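Local coordinates for capsular polysaccharide export system protein KpsC (Thermosulfurimonas dismutans, PDB 6MGB) that probably transfers Kdo in beta-2,4 linkage from a CMP-activated donor during assembly of the glycolipid that anchors Gram-negative bacterial capsules, at residues P120-M123 with D124-E127; R128-K131 with L132-H136; T180-E183 with M184-A188; M249-E252 with G253-G257. One frame throughout, in Å; residues are numbered along the deposited sequence.

Contact 1. Residues P120-M123 with D124-E127; sequences PELM and DQAE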
loop_
_atom_site.group_PDB
_atom_site.type_symbol
_atom_site.label_atom_id
_atom_site.label_comp_id
_atom_site.label_asym_id
_atom_site.label_seq_id
_atom_site.Cartn_x
_atom_site.Cartn_y
_atom_site.Cartn_z
ATOM N N PRO A 120 9.848 -17.793 15.557
ATOM C CA PRO A 120 11.032 -17.013 15.948
ATOM C C PRO A 120 11.897 -16.628 14.763
ATOM O O PRO A 120 12.456 -15.526 14.733
ATOM C CB PRO A 120 11.769 -17.960 16.906
ATOM C CG PRO A 120 10.722 -18.886 17.415
ATOM C CD PRO A 120 9.745 -19.061 16.300
ATOM N N GLU A 121 12.010 -17.515 13.774
ATOM C CA GLU A 121 12.860 -17.245 12.621
ATOM C C GLU A 121 12.280 -16.131 11.755
ATOM O O GLU A 121 13.008 -15.224 11.333
ATOM C CB GLU A 121 13.044 -18.529 11.810
ATOM C CG GLU A 121 14.347 -18.611 11.031
ATOM C CD GLU A 121 14.149 -18.433 9.540
ATOM O OE1 GLU A 121 14.848 -17.587 8.944
ATOM O OE2 GLU A 121 13.294 -19.139 8.965
ATOM N N LEU A 122 10.974 -16.172 11.485
ATOM C CA LEU A 122 10.363 -15.118 10.683
ATOM C C LEU A 122 10.427 -13.780 11.407
ATOM O O LEU A 122 10.774 -12.754 10.809
ATOM C CB LEU A 122 8.912 -15.469 10.348
ATOM C CG LEU A 122 8.187 -14.377 9.551
ATOM C CD1 LEU A 122 8.711 -14.312 8.124
ATOM C CD2 LEU A 122 6.691 -14.584 9.573
ATOM N N MET A 123 10.077 -13.766 12.693
ATOM C CA MET A 123 10.067 -12.512 13.434
ATOM C C MET A 123 11.461 -11.903 13.512
ATOM O O MET A 123 11.598 -10.675 13.552
ATOM C CB MET A 123 9.494 -12.737 14.832
ATOM C CG MET A 123 8.074 -13.294 14.834
ATOM S SD MET A 123 6.895 -12.270 13.923
ATOM C CE MET A 123 6.907 -10.777 14.906
ATOM N N ASP A 124 12.504 -12.736 13.527
ATOM C CA ASP A 124 13.862 -12.206 13.446
ATOM C C ASP A 124 14.107 -11.543 12.097
ATOM O O ASP A 124 14.670 -10.443 12.033
ATOM C CB ASP A 124 14.887 -13.314 13.689
ATOM C CG ASP A 124 14.928 -13.765 15.136
ATOM O OD1 ASP A 124 15.150 -14.970 15.377
ATOM O OD2 ASP A 124 14.724 -12.920 16.032
ATOM N N GLN A 125 13.690 -12.193 11.007
ATOM C CA GLN A 125 13.783 -11.563 9.695
ATOM C C GLN A 125 13.033 -10.239 9.672
ATOM O O GLN A 125 13.537 -9.239 9.146
ATOM C CB GLN A 125 13.237 -12.499 8.616
ATOM C CG GLN A 125 14.068 -13.747 8.385
ATOM C CD GLN A 125 13.554 -14.576 7.223
ATOM O OE1 GLN A 125 12.542 -14.241 6.608
ATOM N NE2 GLN A 125 14.252 -15.664 6.916
ATOM N N ALA A 126 11.824 -10.211 10.240
ATOM C CA ALA A 126 11.031 -8.985 10.235
ATOM C C ALA A 126 11.754 -7.856 10.959
ATOM O O ALA A 126 11.769 -6.714 10.485
ATOM C CB ALA A 126 9.664 -9.242 10.868
ATOM N N GLU A 127 12.361 -8.155 12.110
ATOM C CA GLU A 127 13.140 -7.145 12.822
ATOM C C GLU A 127 14.265 -6.609 11.945
ATOM O O GLU A 127 14.496 -5.396 11.881
ATOM C CB GLU A 127 13.708 -7.733 14.114
ATOM C CG GLU A 127 12.676 -7.979 15.199
ATOM C CD GLU A 127 13.300 -8.474 16.489
ATOM O OE1 GLU A 127 14.546 -8.525 16.567
ATOM O OE2 GLU A 127 12.545 -8.814 17.427
#

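Contact 2. Residues R128-K131 with L132-H136; sequences RALK and LIRDH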
loop_
_atom_site.group_PDB
_atom_site.type_symbol
_atom_site.label_atom_id
_atom_site.label_comp_id
_atom_site.label_asym_id
_atom_site.label_seq_id
_atom_site.Cartn_x
_atom_site.Cartn_y
_atom_site.Cartn_z
ATOM N N ARG A 128 14.976 -7.505 11.261
ATOM C CA ARG A 128 16.088 -7.086 10.412
ATOM C C ARG A 128 15.604 -6.193 9.277
ATOM O O ARG A 128 16.176 -5.127 9.018
ATOM C CB ARG A 128 16.811 -8.315 9.859
ATOM C CG ARG A 128 17.890 -8.871 10.775
ATOM C CD ARG A 128 17.897 -10.393 10.765
ATOM N NE ARG A 128 17.945 -10.943 9.412
ATOM C CZ ARG A 128 17.686 -12.211 9.108
ATOM N NH1 ARG A 128 17.351 -13.073 10.059
ATOM N NH2 ARG A 128 17.755 -12.619 7.849
ATOM N N ALA A 129 14.549 -6.618 8.579
ATOM C CA ALA A 129 14.049 -5.839 7.452
ATOM C C ALA A 129 13.522 -4.485 7.910
ATOM O O ALA A 129 13.750 -3.465 7.250
ATOM C CB ALA A 129 12.959 -6.621 6.720
ATOM N N LEU A 130 12.820 -4.456 9.044
ATOM C CA LEU A 130 12.278 -3.197 9.543
ATOM C C LEU A 130 13.395 -2.216 9.883
ATOM O O LEU A 130 13.309 -1.027 9.554
ATOM C CB LEU A 130 11.393 -3.459 10.761
ATOM C CG LEU A 130 10.730 -2.246 11.419
ATOM C CD1 LEU A 130 9.825 -1.506 10.440
ATOM C CD2 LEU A 130 9.943 -2.691 12.642
ATOM N N LYS A 131 14.457 -2.695 10.533
ATOM C CA LYS A 131 15.569 -1.812 10.867
ATOM C C LYS A 131 16.222 -1.252 9.608
ATOM O O LYS A 131 16.534 -0.057 9.542
ATOM C CB LYS A 131 16.600 -2.555 11.718
ATOM C CG LYS A 131 17.834 -1.725 12.039
ATOM C CD LYS A 131 18.797 -2.456 12.957
ATOM C CE LYS A 131 20.122 -1.716 13.057
ATOM N NZ LYS A 131 19.944 -0.283 13.427
ATOM N N LEU A 132 16.439 -2.099 8.599
ATOM C CA LEU A 132 17.052 -1.629 7.360
ATOM C C LEU A 132 16.189 -0.568 6.686
ATOM O O LEU A 132 16.704 0.443 6.196
ATOM C CB LEU A 132 17.291 -2.808 6.415
ATOM C CG LEU A 132 18.461 -3.734 6.763
ATOM C CD1 LEU A 132 18.377 -5.026 5.968
ATOM C CD2 LEU A 132 19.796 -3.044 6.507
ATOM N N ILE A 133 14.872 -0.780 6.655
ATOM C CA ILE A 133 13.976 0.183 6.021
ATOM C C ILE A 133 14.003 1.510 6.768
ATOM O O ILE A 133 14.020 2.584 6.156
ATOM C CB ILE A 133 12.552 -0.397 5.934
ATOM C CG1 ILE A 133 12.512 -1.519 4.892
ATOM C CG2 ILE A 133 11.538 0.689 5.587
ATOM C CD1 ILE A 133 11.243 -2.347 4.917
ATOM N N ARG A 134 14.001 1.460 8.101
ATOM C CA ARG A 134 14.071 2.684 8.895
ATOM C C ARG A 134 15.403 3.394 8.690
ATOM O O ARG A 134 15.448 4.605 8.444
ATOM C CB ARG A 134 13.871 2.357 10.376
ATOM C CG ARG A 134 12.467 1.918 10.751
ATOM C CD ARG A 134 12.443 1.335 12.157
ATOM N NE ARG A 134 11.087 1.153 12.666
ATOM C CZ ARG A 134 10.793 0.549 13.813
ATOM N NH1 ARG A 134 9.529 0.433 14.198
ATOM N NH2 ARG A 134 11.759 0.055 14.577
ATOM N N ASP A 135 16.505 2.648 8.794
ATOM C CA ASP A 135 17.828 3.262 8.717
ATOM C C ASP A 135 18.078 3.901 7.357
ATOM O O ASP A 135 18.643 4.999 7.276
ATOM C CB ASP A 135 18.904 2.220 9.023
ATOM C CG ASP A 135 18.933 1.823 10.487
ATOM O OD1 ASP A 135 18.194 2.437 11.286
ATOM O OD2 ASP A 135 19.695 0.898 10.839
ATOM N N HIS A 136 17.671 3.237 6.278
ATOM C CA HIS A 136 17.924 3.730 4.931
ATOM C C HIS A 136 16.770 4.550 4.371
ATOM O O HIS A 136 16.791 4.896 3.185
ATOM C CB HIS A 136 18.240 2.561 3.998
ATOM C CG HIS A 136 19.584 1.950 4.242
ATOM N ND1 HIS A 136 19.770 0.862 5.068
ATOM C CD2 HIS A 136 20.812 2.289 3.784
ATOM C CE1 HIS A 136 21.053 0.552 5.100
ATOM N NE2 HIS A 136 21.707 1.402 4.328
#

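Contact 3. Residues T180-E183 with M184-A188; sequences TFRE and MYFAA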
loop_
_atom_site.group_PDB
_atom_site.type_symbol
_atom_site.label_atom_id
_atom_site.label_comp_id
_atom_site.label_asym_id
_atom_site.label_seq_id
_atom_site.Cartn_x
_atom_site.Cartn_y
_atom_site.Cartn_z
ATOM N N THR A 180 -14.744 12.563 3.528
ATOM C CA THR A 180 -13.977 12.179 4.709
ATOM C C THR A 180 -12.717 13.022 4.855
ATOM O O THR A 180 -12.276 13.290 5.979
ATOM C CB THR A 180 -13.614 10.695 4.631
ATOM O OG1 THR A 180 -14.798 9.928 4.373
ATOM C CG2 THR A 180 -12.974 10.223 5.931
ATOM N N PHE A 181 -12.124 13.450 3.739
ATOM C CA PHE A 181 -10.919 14.270 3.813
ATOM C C PHE A 181 -11.218 15.632 4.429
ATOM O O PHE A 181 -10.399 16.173 5.182
ATOM C CB PHE A 181 -10.308 14.413 2.421
ATOM C CG PHE A 181 -9.620 13.172 1.941
ATOM C CD1 PHE A 181 -10.327 12.184 1.275
ATOM C CD2 PHE A 181 -8.268 12.984 2.171
ATOM C CE1 PHE A 181 -9.694 11.034 0.840
ATOM C CE2 PHE A 181 -7.630 11.838 1.739
ATOM C CZ PHE A 181 -8.344 10.863 1.074
ATOM N N ARG A 182 -12.384 16.206 4.121
ATOM C CA ARG A 182 -12.773 17.463 4.754
ATOM C C ARG A 182 -13.018 17.270 6.246
ATOM O O ARG A 182 -12.599 18.100 7.062
ATOM C CB ARG A 182 -14.017 18.038 4.077
ATOM C CG ARG A 182 -14.449 19.387 4.632
ATOM C CD ARG A 182 -15.507 20.039 3.756
ATOM N NE ARG A 182 -16.735 19.251 3.678
ATOM C CZ ARG A 182 -17.743 19.341 4.541
ATOM N NH1 ARG A 182 -17.683 20.183 5.565
ATOM N NH2 ARG A 182 -18.817 18.582 4.382
ATOM N N GLU A 183 -13.692 16.181 6.623
ATOM C CA GLU A 183 -13.886 15.890 8.040
ATOM C C GLU A 183 -12.549 15.709 8.746
ATOM O O GLU A 183 -12.356 16.196 9.866
ATOM C CB GLU A 183 -14.750 14.638 8.197
ATOM C CG GLU A 183 -15.111 14.304 9.636
ATOM C CD GLU A 183 -15.942 13.041 9.748
ATOM O OE1 GLU A 183 -15.908 12.216 8.810
ATOM O OE2 GLU A 183 -16.633 12.873 10.774
ATOM N N MET A 184 -11.611 15.008 8.104
ATOM C CA MET A 184 -10.294 14.809 8.698
ATOM C C MET A 184 -9.608 16.139 8.970
ATOM O O MET A 184 -8.978 16.322 10.019
ATOM C CB MET A 184 -9.432 13.948 7.776
ATOM C CG MET A 184 -8.051 13.638 8.324
ATOM S SD MET A 184 -7.108 12.549 7.241
ATOM C CE MET A 184 -6.702 13.669 5.908
ATOM N N TYR A 185 -9.714 17.081 8.032
ATOM C CA TYR A 185 -9.070 18.376 8.203
ATOM C C TYR A 185 -9.626 19.107 9.418
ATOM O O TYR A 185 -8.873 19.517 10.310
ATOM C CB TYR A 185 -9.253 19.215 6.941
ATOM C CG TYR A 185 -8.873 20.662 7.121
ATOM C CD1 TYR A 185 -7.541 21.043 7.197
ATOM C CD2 TYR A 185 -9.844 21.649 7.219
ATOM C CE1 TYR A 185 -7.187 22.366 7.363
ATOM C CE2 TYR A 185 -9.500 22.976 7.384
ATOM C CZ TYR A 185 -8.169 23.328 7.456
ATOM O OH TYR A 185 -7.815 24.647 7.622
ATOM N N PHE A 186 -10.947 19.271 9.478
ATOM C CA PHE A 186 -11.532 20.059 10.557
ATOM C C PHE A 186 -11.458 19.327 11.889
ATOM O O PHE A 186 -11.439 19.968 12.945
ATOM C CB PHE A 186 -12.973 20.427 10.206
ATOM C CG PHE A 186 -13.073 21.462 9.124
ATOM C CD1 PHE A 186 -12.783 22.788 9.396
ATOM C CD2 PHE A 186 -13.438 21.112 7.836
ATOM C CE1 PHE A 186 -12.861 23.748 8.408
ATOM C CE2 PHE A 186 -13.520 22.071 6.840
ATOM C CZ PHE A 186 -13.229 23.389 7.129
ATOM N N ALA A 187 -11.403 17.994 11.865
ATOM C CA ALA A 187 -11.155 17.248 13.092
ATOM C C ALA A 187 -9.752 17.518 13.620
ATOM O O ALA A 187 -9.552 17.656 14.833
ATOM C CB ALA A 187 -11.359 15.753 12.853
ATOM N N ALA A 188 -8.765 17.598 12.724
ATOM C CA ALA A 188 -7.407 17.924 13.149
ATOM C C ALA A 188 -7.338 19.333 13.725
ATOM O O ALA A 188 -6.683 19.560 14.749
ATOM C CB ALA A 188 -6.441 17.776 11.974
#

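Contact 4. Residues M249-E252 with G253-G257; sequences MGFE and GLMLG. With C5P (cytidine-5'-monophosphate), chain D.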
loop_
_atom_site.group_PDB
_atom_site.type_symbol
_atom_site.label_atom_id
_atom_site.label_comp_id
_atom_site.label_asym_id
_atom_site.label_seq_id
_atom_site.Cartn_x
_atom_site.Cartn_y
_atom_site.Cartn_z
ATOM N N MET A 249 1.012 5.618 3.297
ATOM C CA MET A 249 1.937 6.431 4.075
ATOM C C MET A 249 1.586 6.417 5.556
ATOM O O MET A 249 2.456 6.682 6.391
ATOM C CB MET A 249 1.950 7.863 3.537
ATOM C CG MET A 249 3.006 8.755 4.165
ATOM S SD MET A 249 3.241 10.286 3.239
ATOM C CE MET A 249 4.381 11.158 4.309
ATOM N N GLY A 250 0.332 6.112 5.897
ATOM C CA GLY A 250 -0.021 5.929 7.295
ATOM C C GLY A 250 0.701 4.754 7.923
ATOM O O GLY A 250 1.126 4.818 9.079
ATOM N N PHE A 251 0.853 3.661 7.171
ATOM C CA PHE A 251 1.606 2.523 7.687
ATOM C C PHE A 251 3.091 2.842 7.771
ATOM O O PHE A 251 3.773 2.401 8.703
ATOM C CB PHE A 251 1.377 1.291 6.816
ATOM C CG PHE A 251 1.979 0.040 7.385
ATOM C CD1 PHE A 251 1.519 -0.475 8.585
ATOM C CD2 PHE A 251 3.008 -0.616 6.728
ATOM C CE1 PHE A 251 2.070 -1.622 9.122
ATOM C CE2 PHE A 251 3.563 -1.767 7.259
ATOM C CZ PHE A 251 3.093 -2.270 8.458
ATOM N N GLU A 252 3.614 3.603 6.807
ATOM C CA GLU A 252 5.007 4.030 6.889
ATOM C C GLU A 252 5.244 4.866 8.141
ATOM O O GLU A 252 6.301 4.766 8.775
ATOM C CB GLU A 252 5.390 4.803 5.628
ATOM C CG GLU A 252 5.422 3.922 4.391
ATOM C CD GLU A 252 5.755 4.680 3.124
ATOM O OE1 GLU A 252 5.790 5.929 3.160
ATOM O OE2 GLU A 252 5.982 4.020 2.088
ATOM N N GLY A 253 4.262 5.684 8.523
ATOM C CA GLY A 253 4.354 6.392 9.789
ATOM C C GLY A 253 4.266 5.457 10.981
ATOM O O GLY A 253 5.003 5.610 11.959
ATOM N N LEU A 254 3.366 4.473 10.916
ATOM C CA LEU A 254 3.260 3.492 11.991
ATOM C C LEU A 254 4.573 2.739 12.173
ATOM O O LEU A 254 4.994 2.470 13.304
ATOM C CB LEU A 254 2.118 2.518 11.691
ATOM C CG LEU A 254 1.427 1.829 12.869
ATOM C CD1 LEU A 254 0.691 2.832 13.741
ATOM C CD2 LEU A 254 0.464 0.772 12.354
ATOM N N MET A 255 5.238 2.397 11.066
ATOM C CA MET A 255 6.515 1.697 11.147
ATOM C C MET A 255 7.569 2.524 11.872
ATOM O O MET A 255 8.515 1.963 12.436
ATOM C CB MET A 255 6.995 1.333 9.741
ATOM C CG MET A 255 6.166 0.238 9.080
ATOM S SD MET A 255 6.409 0.128 7.294
ATOM C CE MET A 255 8.177 -0.143 7.203
ATOM N N LEU A 256 7.428 3.848 11.869
ATOM C CA LEU A 256 8.335 4.731 12.589
ATOM C C LEU A 256 7.843 5.053 13.996
ATOM O O LEU A 256 8.432 5.910 14.664
ATOM C CB LEU A 256 8.544 6.028 11.801
ATOM C CG LEU A 256 9.126 5.877 10.391
ATOM C CD1 LEU A 256 9.127 7.215 9.671
ATOM C CD2 LEU A 256 10.533 5.300 10.438
ATOM N N GLY A 257 6.783 4.392 14.458
ATOM C CA GLY A 257 6.300 4.594 15.811
ATOM C C GLY A 257 5.464 5.834 16.022
ATOM O O GLY A 257 5.290 6.260 17.168
HETATM O O3P C5P D . -1.421 4.667 -0.601
HETATM P P C5P D . -0.946 5.884 -1.363
HETATM O O1P C5P D . -1.692 7.110 -0.845
HETATM O O2P C5P D . -1.032 5.866 -2.876
HETATM O "O5'" C5P D . 0.581 6.070 -0.961
HETATM C "C5'" C5P D . 1.615 5.363 -1.628
HETATM C "C4'" C5P D . 2.968 5.819 -1.144
HETATM O "O4'" C5P D . 3.239 7.143 -1.673
HETATM C "C3'" C5P D . 3.100 5.982 0.364
HETATM O "O3'" C5P D . 3.406 4.764 1.020
HETATM C "C2'" C5P D . 4.197 7.032 0.499
HETATM O "O2'" C5P D . 5.485 6.450 0.368
HETATM C "C1'" C5P D . 3.927 7.920 -0.716
HETATM N N1 C5P D . 3.085 9.091 -0.373
HETATM C C2 C5P D . 3.706 10.439 -0.171
HETATM N N3 C5P D . 2.841 11.620 0.177
HETATM C C4 C5P D . 1.396 11.465 0.314
HETATM C C5 C5P D . 0.778 10.123 0.113
HETATM C C6 C5P D . 1.644 8.943 -0.235
HETATM O O2 C5P D . 4.876 10.571 -0.281
HETATM N N4 C5P D . 0.556 12.610 0.654
#

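Contact 1. Residues P120-M123 with D124-E127
Glu121 and Gln125, one turn apart on helix 120-135, meet through their polar ends. Gln125 sends NE2 to Glu121 OE1 at 2.9 Å, but the bond is weak: the N-H points well off the line to the oxygen, at 116°, and carboxylate and amide planes stand almost perpendicular, 83° apart. Glu121 gets there by a bend at chi2; Gln125 is extended beyond CG, and its OE1 lies 4.1 Å from Leu122 CD1. Shortening Gln125 to an alanine would probably leave the Glu121 carboxylate without this partner and free to swing, and would uncover Leu122 CD1 on that side.

Backbone bonds do the steadier work. Gln125 N donates to Glu121 O at 3.1 Å, and Ala126 N to Leu122 O at 2.8 Å; Asp124 N to Pro120 O and Glu127 N to Met123 O continue the ladder. The Asp124 carboxylate lies back by Pro120 of the preceding turn.

The apolar contribution faces inward: Leu122, Met123 and Ala126 rest on helix 289-299, at Leu299, Leu290 and Ala294. Just before the helix, Thr119 OG1 takes the Leu122 N-H. These are the opening turns of an amphipathic alpha-helix, polar outward and packed on a neighbouring helix beneath.

Contact 2. Residues R128-K131 with L132-H136
The Arg134 guanidinium lies with one face over Leu130, whose CD2 sits 3.5 Å above the plane, over its centre; Leu130 CG backs this up at 3.6 Å from Arg134 NE. In one of the two conformers of the arginine, Arg134 NH1 probably hydrogen-bonds to the backbone carbonyl of Met255, though the alternate conformer leaves this less than certain. The other flat group, the imidazole of His136, has Leu132 O at its edge and in its plane.

All of this belongs to the last turns of helix 120-135, an i to i+4 pattern on an amphipathic helix that closes at its C-terminal end. Leu130 has CG anti to its backbone N (chi1 -180°), which leans the branch towards the next turn, and Arg134 stays extended from CG to NE, bringing its flat end back over that leucine. Leu130 also touches Met255, Leu289 and Phe293, so an alanine here would probably strip the guanidinium of the group beneath it, leave it freer to turn, and open a gap towards those residues.

On the outer side Lys131 and Asp135 form a salt bridge: the lysine chain runs straight and then bends at chi4, putting NZ 2.9 Å from Asp135 OD2 on the oxygen's syn side. Ala129 and Ile133 face inward to Phe293. At the helix end Leu132 O accepts two bonds from opposite faces of its plane, one from His136 N at 3.0 Å and one from His136 ND1 at 3.3 Å.

Contact 3. Residues T180-E183 with M184-A188
Helix 180-191, which connects the neighbouring parallel strands 158-162 and 196-200, carries this contact, where Phe181 meets Met184 and Arg182 meets Phe186. Phe181 and Met184 lie side by side and point the same way, towards the protein interior, with Phe181 CD2 4.1 Å from Met184 CE; the bend at chi3 of the methionine brings its methyl round to the ring. Phe181 also stacks on Tyr213, and Met184 reaches Tyr243 of strand 241-244. The Phe181 side chain comes within about 4 Å of that of the CMP-binding Asp163.

On the outer face the meeting is different. Arg182 touches Phe186 with its aliphatic part: CG comes in at the ring edge, in plane, 3.6 Å from Phe186 CE2. Guanidinium and ring planes are 67° apart, and the charged end goes instead to Asp179, in a salt bridge. Tyr185 CD2 covers one face of Phe186, over the ring centre, while the tyrosine itself continues towards Leu161. Four backbone bonds tie the turns, among them Phe186 N to Arg182 O at 3.2 Å.

Met184 and Tyr185 face the strands, Arg182, Glu183 and Phe186 outward; joining two parallel strands, the helix is a beta-alpha-beta crossover, consistent with a Rossmann-like GT-B domain.

Contact 4. Residues M249-E252 with G253-G257
Phe251 and Met255 cross obliquely, one turn apart, and the methionine lies over the phenylalanine ring. Met255 CG sits above one face, 4.0 Å from the ring centroid and 22° off the normal, a CH-pi contact; SD comes in more obliquely, 3.4 Å from Phe251 CE2, which makes a Met-aromatic pair. A chi1 of -173° sets Phe251 CG beside its carbonyl carbon, and the ring reaches along the helix towards the next turn, where Leu254 CD2 also approaches, 4.1 Å from Phe251 CD1. Phe267 and Tyr297 meet the same ring from elsewhere in the fold.

Helix 248-255 is the crossover of the beta-alpha-beta unit between strands 241-244 and 259-262, in the nucleotide-binding half expected of a GT-B enzyme, and its other side faces the CMP. There Glu252 extends to the ribose and shares its two oxygens between the two hydroxyls: OE1 accepts from O2' of the nucleotide at 2.9 Å, while the bond from O3' to OE2 is weak. OE2 has a further weak partner in Lys140 N. Met249, fully extended, lays SD over the face of the cytosine ring, 3.4 Å from N3, and Ser247 and Gln248 bind the same ligand.

At the far end Gly257, with positive phi, is the C-prime residue of a Schellman motif, its N bonded to Leu254 O at 2.9 Å.

Contacts 1 and 2 follow each other on helix 120-135, their centres about 13 Å apart, yet they differ: contact 1 is a surface contact held mainly by backbone bonds and a weak polar pair, while contact 2, partly buried, adds a salt bridge and an exposed arginine laid over a buried leucine. That arginine probably joins contact 2 to contact 4, and Leu130 and Ile133 of contact 2 pack on the Met255 methyl of contact 4. Contact 4 is the buried one, Met-aromatic on one side, ligand-binding on the other. Contact 3 stands apart, about 20 Å from contact 4 between centres, on another helix of the parallel sheet, partly buried, its inner side against strands and loops.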